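Er-derived vesicles protein ERV41 (PDB 3ZLC) is a constituent of COPII-coated vesicles that helps carry a subset of secretory proteins from the endoplasmic reticulum to the Golgi and facilitates retrograde transport from the Golgi. Local coordinates at residues C32-I37 / K146-E151; A89-K94 / F180-P185; N172-T177 / Y189-S194. All coordinates share one frame; numbering follows the deposited sequence.

Contact 1 of 3, residues C32-I37 / K146-E151; sequences CDWLQI and KAPLEE
Trp34 takes Pro148 and Glu151 over one face of its indole and meets the Ala147 methyl obliquely, and tracing it outward shows how one large ring can serve three partners. At its base, CB leads toward the 146-151 loop, and CG stands beside the backbone N and anti to the carbonyl carbon (chi1 -65°), carrying the ring out over that loop. CD2 lies 4.0 Å from Ala147 CB, and CE3 comes closer to the same methyl, at 3.5 Å. On the pyrrole side, NE1 passes 3.8 Å from Glu151 CB. That methylene is a CH-pi donor, 4.1 Å from the centroid of the five-membered ring and 25° off its normal. CZ2 follows, with Glu151 CG at 3.9 Å. At the far end CZ3 and CH2 meet Pro148 CD, CH2 at 3.4 Å, where the proline crosses the indole at about a right angle. Polar closure comes from a water, which accepts from Trp34 NE1 at 2.9 Å and donates to Glu151 OE1; the bend of the Glu151 chain at chi2 (-43°) helps bring the carboxylate within reach of it. Cutting the indole back to an alanine would probably uncover Pro148 and the Glu151 methylenes and leave the bridging water without its N-H donor. Two residues earlier, Cys32 is joined by a disulfide to Cys117, at the start of strand 117-126. The arrangement is packing at the end of a beta-sandwich, where the 3-10 turn entering strand 35-41 rests on the loop that crosses from strand 130-136 of one sheet to strand 156-163 of the other.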
loop_
_atom_site.group_PDB
_atom_site.type_symbol
_atom_site.label_atom_id
_atom_site.label_comp_id
_atom_site.label_asym_id
_atom_site.label_seq_id
_atom_site.Cartn_x
_atom_site.Cartn_y
_atom_site.Cartn_z
ATOM N N CYS A 32 -13.419 4.425 -7.525
ATOM C CA CYS A 32 -13.071 5.106 -6.267
ATOM C C CYS A 32 -14.238 5.214 -5.276
ATOM O O CYS A 32 -14.056 5.040 -4.069
ATOM C CB CYS A 32 -12.541 6.513 -6.558
ATOM S SG CYS A 32 -11.019 6.563 -7.524
ATOM N N ASP A 33 -15.425 5.515 -5.786
ATOM C CA ASP A 33 -16.564 5.846 -4.925
ATOM C C ASP A 33 -17.114 4.632 -4.144
ATOM O O ASP A 33 -17.920 4.791 -3.224
ATOM C CB ASP A 33 -17.668 6.546 -5.742
ATOM C CG ASP A 33 -17.372 8.042 -6.003
ATOM O OD1 ASP A 33 -16.292 8.531 -5.636
ATOM O OD2 ASP A 33 -18.223 8.737 -6.587
ATOM N N TRP A 34 -16.672 3.428 -4.499
ATOM C CA TRP A 34 -17.037 2.241 -3.722
ATOM C C TRP A 34 -16.101 2.068 -2.527
ATOM O O TRP A 34 -16.362 1.260 -1.631
ATOM C CB TRP A 34 -16.937 0.967 -4.576
ATOM C CG TRP A 34 -17.908 0.878 -5.726
ATOM C CD1 TRP A 34 -17.592 0.847 -7.055
ATOM C CD2 TRP A 34 -19.336 0.784 -5.653
ATOM N NE1 TRP A 34 -18.733 0.751 -7.807
ATOM C CE2 TRP A 34 -19.819 0.718 -6.972
ATOM C CE3 TRP A 34 -20.258 0.765 -4.601
ATOM C CZ2 TRP A 34 -21.173 0.623 -7.270
ATOM C CZ3 TRP A 34 -21.606 0.669 -4.897
ATOM C CH2 TRP A 34 -22.053 0.603 -6.221
ATOM N N LEU A 35 -14.989 2.803 -2.533
ATOM C CA LEU A 35 -13.895 2.542 -1.596
ATOM C C LEU A 35 -13.931 3.430 -0.363
ATOM O O LEU A 35 -14.359 4.592 -0.434
ATOM C CB LEU A 35 -12.537 2.715 -2.298
ATOM C CG LEU A 35 -12.269 1.741 -3.446
ATOM C CD1 LEU A 35 -10.903 1.984 -4.079
ATOM C CD2 LEU A 35 -12.407 0.298 -2.976
ATOM N N GLN A 36 -13.478 2.882 0.764
ATOM C CA GLN A 36 -13.186 3.698 1.937
ATOM C C GLN A 36 -11.796 3.335 2.462
ATOM O O GLN A 36 -11.355 2.178 2.371
ATOM C CB GLN A 36 -14.256 3.526 3.024
ATOM C CG GLN A 36 -14.233 2.175 3.735
ATOM C CD GLN A 36 -15.131 2.152 4.964
ATOM O OE1 GLN A 36 -15.090 3.065 5.794
ATOM N NE2 GLN A 36 -15.948 1.109 5.084
ATOM N N ILE A 37 -11.093 4.327 2.992
ATOM C CA ILE A 37 -9.735 4.102 3.487
ATOM C C ILE A 37 -9.701 4.548 4.946
ATOM O O ILE A 37 -10.056 5.698 5.250
ATOM C CB ILE A 37 -8.723 4.861 2.627
ATOM C CG1 ILE A 37 -8.807 4.362 1.177
ATOM C CG2 ILE A 37 -7.287 4.713 3.169
ATOM C CD1 ILE A 37 -7.933 5.106 0.254
ATOM N N LYS A 146 -24.264 -2.418 0.953
ATOM C CA LYS A 146 -22.840 -2.546 0.673
ATOM C C LYS A 146 -22.595 -2.672 -0.841
ATOM O O LYS A 146 -23.508 -3.033 -1.588
ATOM C CB LYS A 146 -22.272 -3.756 1.427
ATOM C CG LYS A 146 -22.475 -5.101 0.745
ATOM C CD LYS A 146 -21.390 -6.085 1.176
ATOM C CE LYS A 146 -21.335 -7.318 0.276
ATOM N NZ LYS A 146 -22.526 -8.216 0.392
ATOM N N ALA A 147 -21.375 -2.368 -1.293
ATOM C CA ALA A 147 -21.035 -2.463 -2.720
ATOM C C ALA A 147 -21.397 -3.825 -3.306
ATOM O O ALA A 147 -21.078 -4.859 -2.702
ATOM C CB ALA A 147 -19.562 -2.191 -2.937
ATOM N N PRO A 148 -22.057 -3.829 -4.486
ATOM C CA PRO A 148 -22.392 -5.098 -5.141
ATOM C C PRO A 148 -21.085 -5.832 -5.395
ATOM O O PRO A 148 -20.155 -5.216 -5.930
ATOM C CB PRO A 148 -23.016 -4.663 -6.477
ATOM C CG PRO A 148 -23.361 -3.216 -6.315
ATOM C CD PRO A 148 -22.354 -2.669 -5.345
ATOM N N LEU A 149 -21.000 -7.094 -4.983
ATOM C CA LEU A 149 -19.751 -7.845 -5.081
ATOM C C LEU A 149 -19.168 -7.764 -6.491
ATOM O O LEU A 149 -17.957 -7.630 -6.659
ATOM C CB LEU A 149 -19.969 -9.299 -4.650
ATOM C CG LEU A 149 -20.381 -9.466 -3.186
ATOM C CD1 LEU A 149 -20.570 -10.929 -2.799
ATOM C CD2 LEU A 149 -19.356 -8.799 -2.285
ATOM N N GLU A 150 -20.054 -7.815 -7.486
ATOM C CA GLU A 150 -19.702 -7.705 -8.903
ATOM C C GLU A 150 -18.729 -6.554 -9.161
ATOM O O GLU A 150 -17.776 -6.684 -9.937
ATOM C CB GLU A 150 -20.990 -7.508 -9.706
ATOM C CG GLU A 150 -20.820 -7.368 -11.211
ATOM C CD GLU A 150 -22.158 -7.201 -11.934
ATOM O OE1 GLU A 150 -23.217 -7.354 -11.281
ATOM O OE2 GLU A 150 -22.152 -6.916 -13.155
ATOM N N GLU A 151 -18.955 -5.446 -8.460
ATOM C CA GLU A 151 -18.183 -4.221 -8.642
ATOM C C GLU A 151 -16.853 -4.232 -7.930
ATOM O O GLU A 151 -15.969 -3.440 -8.271
ATOM C CB GLU A 151 -18.984 -3.021 -8.134
ATOM C CG GLU A 151 -20.312 -2.875 -8.823
ATOM C CD GLU A 151 -20.179 -3.107 -10.310
ATOM O OE1 GLU A 151 -19.318 -2.446 -10.935
ATOM O OE2 GLU A 151 -20.921 -3.958 -10.851
HETATM O O HOH W 1 -18.522 -0.145 -10.560
#

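Contact 2 of 3, residues A89-K94 / F180-P185; sequences AEFREK and FNQDEP
Phe91 meets Gln182 where two connecting loops of the lumenal domain come together beyond the ends of its strands, in a contact of an amide with an aromatic ring. The amide nitrogen does the touching: Gln182 NE2 lies 3.3 Å from Phe91 CE1 and 3.6 Å from Phe91 CZ, approaching the ring obliquely. Gln182 CD stands a little farther back, 3.9 Å from Phe91 CE1. Because ring and amide planes are turned 80° apart, the two groups do not stack flat. The approach depends on the shape of the glutamine: its CG is anti to the carbonyl carbon (chi1 -53°), and beyond CG the chain runs extended and carries the amide across to the ring; the nearest CA atoms, those of Phe91 and Phe180, are 10.4 Å apart. Glu90 adds a looser approach, with OE1 4.3 Å from Gln182 NE2, too long for a hydrogen bond. Gln182 projects from the type I beta turn from Asn181 to Glu184, in which it is the first of the two central residues. Glu184 N closes the turn on Asn181 O at 3.1 Å, while Asn181 OD1 accepts from Asp183 N at 2.9 Å, an Asx turn superposed on the beta turn; a weak bond from Glu184 N reaches the same oxygen. On the other side of the contact, Phe91 is buried, its ring also meeting that of Phe114, and its backbone is hydrogen-bonded to Ile62. The neighbouring Arg92 forms a salt bridge with Glu85, and Phe180 packs on Pro88 and Asn155.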
loop_
_atom_site.group_PDB
_atom_site.type_symbol
_atom_site.label_atom_id
_atom_site.label_comp_id
_atom_site.label_asym_id
_atom_site.label_seq_id
_atom_site.Cartn_x
_atom_site.Cartn_y
_atom_site.Cartn_z
ATOM N N ALA A 89 -2.392 -9.466 -21.356
ATOM C CA ALA A 89 -2.204 -8.293 -22.209
ATOM C C ALA A 89 -3.411 -7.351 -22.172
ATOM O O ALA A 89 -3.310 -6.173 -22.538
ATOM C CB ALA A 89 -1.888 -8.721 -23.641
ATOM N N GLU A 90 -4.548 -7.890 -21.733
ATOM C CA GLU A 90 -5.751 -7.111 -21.471
ATOM C C GLU A 90 -5.502 -6.018 -20.437
ATOM O O GLU A 90 -6.184 -4.997 -20.435
ATOM C CB GLU A 90 -6.867 -8.033 -20.960
ATOM C CG GLU A 90 -7.371 -9.065 -21.969
ATOM C CD GLU A 90 -7.832 -10.355 -21.309
ATOM O OE1 GLU A 90 -7.235 -10.749 -20.282
ATOM O OE2 GLU A 90 -8.786 -10.977 -21.822
ATOM N N PHE A 91 -4.530 -6.223 -19.551
ATOM C CA PHE A 91 -4.360 -5.301 -18.436
ATOM C C PHE A 91 -3.153 -4.382 -18.549
ATOM O O PHE A 91 -2.671 -3.815 -17.558
ATOM C CB PHE A 91 -4.426 -6.052 -17.109
ATOM C CG PHE A 91 -5.789 -6.624 -16.828
ATOM C CD1 PHE A 91 -6.196 -7.813 -17.424
ATOM C CD2 PHE A 91 -6.680 -5.950 -16.005
ATOM C CE1 PHE A 91 -7.456 -8.332 -17.184
ATOM C CE2 PHE A 91 -7.942 -6.463 -15.761
ATOM C CZ PHE A 91 -8.331 -7.657 -16.350
ATOM N N ARG A 92 -2.688 -4.209 -19.775
ATOM C CA ARG A 92 -1.700 -3.185 -20.040
ATOM C C ARG A 92 -2.406 -1.840 -20.156
ATOM O O ARG A 92 -3.631 -1.772 -20.294
ATOM C CB ARG A 92 -0.883 -3.531 -21.283
ATOM C CG ARG A 92 -0.009 -4.765 -21.079
ATOM C CD ARG A 92 0.640 -4.739 -19.699
ATOM N NE ARG A 92 1.776 -5.653 -19.587
ATOM C CZ ARG A 92 2.574 -5.744 -18.522
ATOM N NH1 ARG A 92 2.373 -4.986 -17.451
ATOM N NH2 ARG A 92 3.580 -6.600 -18.525
ATOM N N GLU A 93 -1.630 -0.773 -20.060
ATOM C CA GLU A 93 -2.170 0.574 -19.948
ATOM C C GLU A 93 -2.991 1.010 -21.153
ATOM O O GLU A 93 -2.527 0.915 -22.298
ATOM C CB GLU A 93 -1.011 1.544 -19.772
ATOM C CG GLU A 93 -1.451 2.945 -19.440
ATOM C CD GLU A 93 -0.278 3.845 -19.196
ATOM O OE1 GLU A 93 0.871 3.355 -19.272
ATOM O OE2 GLU A 93 -0.510 5.038 -18.930
ATOM N N LYS A 94 -4.207 1.489 -20.903
ATOM C CA LYS A 94 -5.005 2.075 -21.977
ATOM C C LYS A 94 -4.658 3.557 -22.063
ATOM O O LYS A 94 -4.419 4.203 -21.037
ATOM C CB LYS A 94 -6.513 1.920 -21.730
ATOM C CG LYS A 94 -6.969 0.568 -21.202
ATOM C CD LYS A 94 -6.422 -0.590 -22.007
ATOM C CE LYS A 94 -7.032 -1.918 -21.556
ATOM N NZ LYS A 94 -6.000 -2.988 -21.423
ATOM N N PHE A 180 -2.910 -9.826 -8.475
ATOM C CA PHE A 180 -4.186 -9.954 -9.145
ATOM C C PHE A 180 -4.554 -11.414 -9.327
ATOM O O PHE A 180 -3.691 -12.287 -9.423
ATOM C CB PHE A 180 -4.178 -9.242 -10.498
ATOM C CG PHE A 180 -3.454 -9.988 -11.559
ATOM C CD1 PHE A 180 -4.125 -10.907 -12.357
ATOM C CD2 PHE A 180 -2.106 -9.776 -11.770
ATOM C CE1 PHE A 180 -3.457 -11.611 -13.338
ATOM C CE2 PHE A 180 -1.436 -10.467 -12.760
ATOM C CZ PHE A 180 -2.108 -11.390 -13.540
ATOM N N ASN A 181 -5.849 -11.662 -9.398
ATOM C CA ASN A 181 -6.365 -13.010 -9.581
ATOM C C ASN A 181 -7.745 -12.817 -10.164
ATOM O O ASN A 181 -8.670 -12.419 -9.452
ATOM C CB ASN A 181 -6.439 -13.757 -8.236
ATOM C CG ASN A 181 -6.894 -15.213 -8.384
ATOM O OD1 ASN A 181 -7.626 -15.570 -9.316
ATOM N ND2 ASN A 181 -6.471 -16.056 -7.449
ATOM N N GLN A 182 -7.882 -13.074 -11.459
ATOM C CA GLN A 182 -9.139 -12.815 -12.142
ATOM C C GLN A 182 -10.240 -13.750 -11.642
ATOM O O GLN A 182 -11.426 -13.456 -11.791
ATOM C CB GLN A 182 -8.951 -12.914 -13.664
ATOM C CG GLN A 182 -7.806 -12.044 -14.198
ATOM C CD GLN A 182 -7.769 -11.958 -15.718
ATOM O OE1 GLN A 182 -6.860 -12.489 -16.364
ATOM N NE2 GLN A 182 -8.752 -11.272 -16.295
ATOM N N ASP A 183 -9.837 -14.855 -11.018
ATOM C CA ASP A 183 -10.783 -15.821 -10.466
ATOM C C ASP A 183 -11.144 -15.535 -8.999
ATOM O O ASP A 183 -12.142 -16.034 -8.494
ATOM C CB ASP A 183 -10.228 -17.243 -10.615
ATOM C CG ASP A 183 -10.086 -17.663 -12.070
ATOM O OD1 ASP A 183 -10.846 -17.148 -12.920
ATOM O OD2 ASP A 183 -9.209 -18.507 -12.363
ATOM N N GLU A 184 -10.337 -14.732 -8.318
ATOM C CA GLU A 184 -10.635 -14.383 -6.931
ATOM C C GLU A 184 -10.606 -12.871 -6.704
ATOM O O GLU A 184 -9.697 -12.365 -6.043
ATOM C CB GLU A 184 -9.650 -15.075 -5.972
ATOM C CG GLU A 184 -9.609 -16.614 -6.067
ATOM C CD GLU A 184 -10.912 -17.276 -5.646
ATOM O OE1 GLU A 184 -11.686 -16.654 -4.887
ATOM O OE2 GLU A 184 -11.162 -18.422 -6.076
ATOM N N PRO A 185 -11.611 -12.145 -7.239
ATOM C CA PRO A 185 -11.664 -10.682 -7.081
ATOM C C PRO A 185 -11.801 -10.219 -5.632
ATOM O O PRO A 185 -11.319 -9.133 -5.304
ATOM C CB PRO A 185 -12.935 -10.281 -7.861
ATOM C CG PRO A 185 -13.762 -11.549 -7.970
ATOM C CD PRO A 185 -12.732 -12.657 -8.053
#

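Contact 3 of 3, residues N172-T177 / Y189-S194; sequences NPLDNT and YVYYTS
Leu174 crosses the ring of Tyr191 obliquely, its two methyls set differently against the aromatic plane. CD1 sits over one face, 3.7 Å above the plane and displaced toward the rim; measured to the ring centroid the distance is 4.1 Å, a CH-pi contact 25° off the normal. CD2 lies farther along the same ring, 3.6 Å from Tyr191 CD1. Leucine chi1 of -57° places CG anti to the carbonyl carbon, and chi2 sets CD1 anti to CA, over the ring, leaving CD2 to reach Tyr191 CD1. Leu174 CD1 also approaches Thr193 CG2 loosely, at 4.4 Å, while the threonine hydroxyl is engaged by Lys237 O.

The polar ends are handled separately. Tyr191 OH is hydrogen-bonded to His156 and Gln179, and a water joins it to Thr177 OG1, which in turn donates to Leu174 O at 2.7 Å. The leucine itself occupies the type I turn from Asn172 to Asp175, braced by a nearly straight bond (169°) from Asn172 ND2 to Asp175 OD2; the oxygen is met from above its carboxylate plane. Just beyond, Asn176 and Thr177 both face Ile158 in a G1 beta bulge. Phe236 touches both Leu174 and Tyr191. This is the interior of a beta-sandwich, where a turn leading into strand 177-179 of one sheet packs its leucine on an aromatic from strand 188-200 of the other.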
loop_
_atom_site.group_PDB
_atom_site.type_symbol
_atom_site.label_atom_id
_atom_site.label_comp_id
_atom_site.label_asym_id
_atom_site.label_seq_id
_atom_site.Cartn_x
_atom_site.Cartn_y
_atom_site.Cartn_z
ATOM N N ASN A 172 11.951 -0.026 -1.067
ATOM C CA ASN A 172 10.797 -0.510 -0.312
ATOM C C ASN A 172 10.310 -1.827 -0.904
ATOM O O ASN A 172 10.116 -1.925 -2.120
ATOM C CB ASN A 172 9.655 0.525 -0.380
ATOM C CG ASN A 172 10.059 1.870 0.187
ATOM O OD1 ASN A 172 10.459 1.959 1.362
ATOM N ND2 ASN A 172 9.992 2.922 -0.643
ATOM N N PRO A 173 10.099 -2.844 -0.060
ATOM C CA PRO A 173 9.708 -4.132 -0.647
ATOM C C PRO A 173 8.422 -4.065 -1.484
ATOM O O PRO A 173 8.324 -4.794 -2.479
ATOM C CB PRO A 173 9.456 -5.016 0.572
ATOM C CG PRO A 173 10.240 -4.365 1.713
ATOM C CD PRO A 173 10.331 -2.905 1.399
ATOM N N LEU A 174 7.451 -3.236 -1.095
ATOM C CA LEU A 174 6.174 -3.231 -1.837
ATOM C C LEU A 174 6.149 -2.326 -3.064
ATOM O O LEU A 174 5.226 -2.430 -3.871
ATOM C CB LEU A 174 4.984 -2.918 -0.918
ATOM C CG LEU A 174 4.870 -3.901 0.250
ATOM C CD1 LEU A 174 3.673 -3.515 1.116
ATOM C CD2 LEU A 174 4.770 -5.350 -0.243
ATOM N N ASP A 175 7.156 -1.466 -3.242
ATOM C CA ASP A 175 7.194 -0.584 -4.421
ATOM C C ASP A 175 7.237 -1.384 -5.706
ATOM O O ASP A 175 7.984 -2.366 -5.803
ATOM C CB ASP A 175 8.444 0.324 -4.420
ATOM C CG ASP A 175 8.333 1.480 -3.450
ATOM O OD1 ASP A 175 7.323 1.559 -2.730
ATOM O OD2 ASP A 175 9.284 2.289 -3.376
ATOM N N ASN A 176 6.474 -0.939 -6.703
ATOM C CA ASN A 176 6.458 -1.589 -8.010
ATOM C C ASN A 176 6.130 -3.093 -7.926
ATOM O O ASN A 176 6.801 -3.928 -8.518
ATOM C CB ASN A 176 7.790 -1.356 -8.744
ATOM C CG ASN A 176 8.178 0.119 -8.794
ATOM O OD1 ASN A 176 9.189 0.520 -8.220
ATOM N ND2 ASN A 176 7.364 0.931 -9.466
ATOM N N THR A 177 5.069 -3.420 -7.200
ATOM C CA THR A 177 4.598 -4.797 -7.118
ATOM C C THR A 177 3.110 -4.789 -7.415
ATOM O O THR A 177 2.475 -3.743 -7.338
ATOM C CB THR A 177 4.796 -5.389 -5.714
ATOM O OG1 THR A 177 4.025 -4.638 -4.779
ATOM C CG2 THR A 177 6.271 -5.352 -5.310
ATOM N N TYR A 189 -5.985 -9.041 0.969
ATOM C CA TYR A 189 -4.538 -9.028 1.022
ATOM C C TYR A 189 -4.080 -8.284 2.272
ATOM O O TYR A 189 -4.541 -7.167 2.550
ATOM C CB TYR A 189 -3.983 -8.328 -0.231
ATOM C CG TYR A 189 -4.405 -8.980 -1.542
ATOM C CD1 TYR A 189 -5.581 -8.610 -2.182
ATOM C CD2 TYR A 189 -3.607 -9.955 -2.144
ATOM C CE1 TYR A 189 -5.958 -9.199 -3.383
ATOM C CE2 TYR A 189 -3.971 -10.545 -3.340
ATOM C CZ TYR A 189 -5.148 -10.159 -3.953
ATOM O OH TYR A 189 -5.519 -10.752 -5.142
ATOM N N VAL A 190 -3.170 -8.896 3.027
ATOM C CA VAL A 190 -2.662 -8.267 4.248
ATOM C C VAL A 190 -1.148 -8.223 4.184
ATOM O O VAL A 190 -0.505 -9.256 3.968
ATOM C CB VAL A 190 -3.094 -9.036 5.511
ATOM C CG1 VAL A 190 -2.678 -8.260 6.775
ATOM C CG2 VAL A 190 -4.611 -9.245 5.514
ATOM N N TYR A 191 -0.584 -7.031 4.343
ATOM C CA TYR A 191 0.858 -6.898 4.416
ATOM C C TYR A 191 1.270 -6.502 5.833
ATOM O O TYR A 191 0.757 -5.514 6.392
ATOM C CB TYR A 191 1.330 -5.835 3.437
ATOM C CG TYR A 191 0.977 -6.081 1.979
ATOM C CD1 TYR A 191 1.789 -6.875 1.169
ATOM C CD2 TYR A 191 -0.140 -5.491 1.405
ATOM C CE1 TYR A 191 1.487 -7.087 -0.183
ATOM C CE2 TYR A 191 -0.452 -5.692 0.056
ATOM C CZ TYR A 191 0.378 -6.485 -0.732
ATOM O OH TYR A 191 0.075 -6.692 -2.066
ATOM N N TYR A 192 2.189 -7.270 6.414
ATOM C CA TYR A 192 2.747 -6.945 7.729
ATOM C C TYR A 192 4.123 -6.340 7.575
ATOM O O TYR A 192 5.094 -7.050 7.286
ATOM C CB TYR A 192 2.858 -8.200 8.586
ATOM C CG TYR A 192 1.520 -8.754 9.002
ATOM C CD1 TYR A 192 0.840 -9.658 8.194
ATOM C CD2 TYR A 192 0.932 -8.372 10.208
ATOM C CE1 TYR A 192 -0.398 -10.169 8.576
ATOM C CE2 TYR A 192 -0.300 -8.883 10.599
ATOM C CZ TYR A 192 -0.955 -9.774 9.774
ATOM O OH TYR A 192 -2.179 -10.273 10.149
ATOM N N THR A 193 4.216 -5.035 7.798
ATOM C CA THR A 193 5.468 -4.318 7.547
ATOM C C THR A 193 6.125 -3.953 8.865
ATOM O O THR A 193 5.452 -3.480 9.790
ATOM C CB THR A 193 5.237 -3.027 6.732
ATOM O OG1 THR A 193 4.403 -2.117 7.476
ATOM C CG2 THR A 193 4.609 -3.360 5.376
ATOM N N SER A 194 7.431 -4.183 8.965
ATOM C CA SER A 194 8.153 -3.871 10.201
ATOM C C SER A 194 9.169 -2.798 9.844
ATOM O O SER A 194 10.068 -3.019 9.013
ATOM C CB SER A 194 8.851 -5.112 10.751
ATOM O OG SER A 194 9.491 -4.838 12.000
HETATM O O HOH W 2 2.393 -6.512 -3.571
#

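Set side by side, the three contacts differ more in depth than in kind. Contact 3 is buried near the centre of the chain; contacts 1 and 2, each centred about 18 Å from it, are only partly buried. Contacts 1 and 3 share CH-pi packing and a bridging water, but contact 3 adds the hydroxyl bonds of Tyr191 and Thr193. In contact 1 the ring meets an alanine, a proline and glutamate methylenes, in contact 2 a glutamine amide, with neither CH-pi packing nor a water. Contacts 1 and 3 draw on the same mixed sheet, whereas contact 2 joins loops alone. Contacts 2 and 3 touch, Phe180 CA lying 4.3 Å from Tyr189 OH; contacts 1 and 2 do not.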